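Side-chain contact in pseudoaglycone deacetylase Dbv21 (Actinoplanes teichomyceticus, PDB 3DFI), which binds zinc and probably removes an acetyl group from the pseudoaglycone precursor of the lipoglycopeptide antibiotic A40926: residues 250-253 and 257-260. Sequence-based numbering, arbitrary orientation.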
loop_
_atom_site.group_PDB
_atom_site.type_symbol
_atom_site.label_atom_id
_atom_site.label_comp_id
_atom_site.label_asym_id
_atom_site.label_seq_id
_atom_site.Cartn_x
_atom_site.Cartn_y
_atom_site.Cartn_z
ATOM N N ASN A 250 -18.289 -0.409 10.509
ATOM C CA ASN A 250 -18.604 -1.794 10.879
ATOM C C ASN A 250 -17.662 -2.323 11.950
ATOM O O ASN A 250 -18.097 -3.048 12.837
ATOM C CB ASN A 250 -18.553 -2.736 9.664
ATOM C CG ASN A 250 -19.730 -2.548 8.687
ATOM O OD1 ASN A 250 -20.799 -1.990 9.025
ATOM N ND2 ASN A 250 -19.523 -3.037 7.460
ATOM N N ALA A 251 -16.381 -1.942 11.869
ATOM C CA ALA A 251 -15.346 -2.429 12.791
ATOM C C ALA A 251 -15.401 -1.770 14.170
ATOM O O ALA A 251 -14.935 -2.354 15.145
ATOM C CB ALA A 251 -13.967 -2.261 12.185
ATOM N N ALA A 252 -15.954 -0.559 14.244
ATOM C CA ALA A 252 -16.083 0.159 15.515
ATOM C C ALA A 252 -17.189 1.196 15.415
ATOM O O ALA A 252 -16.910 2.369 15.158
ATOM C CB ALA A 252 -14.760 0.812 15.917
ATOM N N PRO A 253 -18.452 0.762 15.616
ATOM C CA PRO A 253 -19.671 1.545 15.354
ATOM C C PRO A 253 -19.776 2.889 16.084
ATOM O O PRO A 253 -20.503 3.784 15.624
ATOM C CB PRO A 253 -20.794 0.606 15.821
ATOM C CG PRO A 253 -20.218 -0.752 15.706
ATOM C CD PRO A 253 -18.778 -0.590 16.105
ATOM N N TYR A 257 -13.279 7.172 12.467
ATOM C CA TYR A 257 -12.502 6.505 11.422
ATOM C C TYR A 257 -11.299 5.734 11.953
ATOM O O TYR A 257 -10.611 6.163 12.893
ATOM C CB TYR A 257 -12.081 7.465 10.294
ATOM C CG TYR A 257 -11.684 6.695 9.062
ATOM C CD1 TYR A 257 -12.651 6.063 8.287
ATOM C CD2 TYR A 257 -10.338 6.551 8.697
ATOM C CE1 TYR A 257 -12.307 5.327 7.179
ATOM C CE2 TYR A 257 -9.974 5.801 7.583
ATOM C CZ TYR A 257 -10.971 5.195 6.834
ATOM O OH TYR A 257 -10.650 4.440 5.752
ATOM N N ASN A 258 -11.071 4.586 11.322
ATOM C CA ASN A 258 -10.080 3.628 11.745
ATOM C C ASN A 258 -9.664 2.691 10.610
ATOM O O ASN A 258 -10.397 2.486 9.624
ATOM C CB ASN A 258 -10.587 2.838 12.969
ATOM C CG ASN A 258 -11.837 2.043 12.676
ATOM O OD1 ASN A 258 -12.959 2.513 12.904
ATOM N ND2 ASN A 258 -11.663 0.847 12.149
ATOM N N GLU A 259 -8.470 2.138 10.769
ATOM C CA GLU A 259 -7.849 1.212 9.839
ATOM C C GLU A 259 -7.268 0.022 10.662
ATOM O O GLU A 259 -6.803 0.197 11.802
ATOM C CB GLU A 259 -6.763 1.951 9.041
ATOM C CG GLU A 259 -7.307 3.173 8.224
ATOM C CD GLU A 259 -6.222 4.077 7.641
ATOM O OE1 GLU A 259 -5.138 4.238 8.269
ATOM O OE2 GLU A 259 -6.450 4.637 6.540
ATOM N N THR A 260 -7.321 -1.180 10.090
ATOM C CA THR A 260 -6.900 -2.416 10.772
ATOM C C THR A 260 -5.516 -2.861 10.322
ATOM O O THR A 260 -5.205 -2.869 9.118
ATOM C CB THR A 260 -7.891 -3.559 10.471
ATOM O OG1 THR A 260 -9.191 -3.176 10.901
ATOM C CG2 THR A 260 -7.501 -4.847 11.163
#
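N258 reaches from the start of strand 258-266 to the end of helix 240-251, where its terminal amide meets the methyl groups of A251 and A252. The two methyls approach it differently. The A252 methyl comes in obliquely, well above the amide plane and off to one side of it, with A252 CB 4.5 Å from N258 CG, whereas that of A251 lies much nearer the plane, beyond one end of the group, with A251 CB 4.8 Å from N258 CG. Both contacts are van der Waals, and no hydrogen bond joins the segments. Because CG of N258 sits between its backbone N and carbonyl carbon (chi1 62°), the amide is carried across to the helix end instead of lying along its own strand. Asparagine suits this place: its short side chain takes a flat amide across to both methyls.

A251 presents its CB from the last turn of the helix, and the break at A252, with an extended phi of -158°, turns the next CB to the same strand. A methyl is short enough to let the helix end approach the strand, the CA atoms of A252 and N258 being 7.9 Å apart, while still giving the amide a nonpolar contact. N258 also packs on A248, one turn back in the helix, and on L208 and F210 of the adjacent strand.

N258 and T260 point to the helix end; E259 and, just before the strand, Y257 point away, E259 forming a salt bridge with K219, which also takes a hydrogen bond with Y257. The whole is a tight helix-to-strand connection, in which the chain leaves helix 240-251 and turns back into strand 258-266, an antiparallel member of the mixed sheet in this PIG-L-family alpha/beta domain, away from the zinc site.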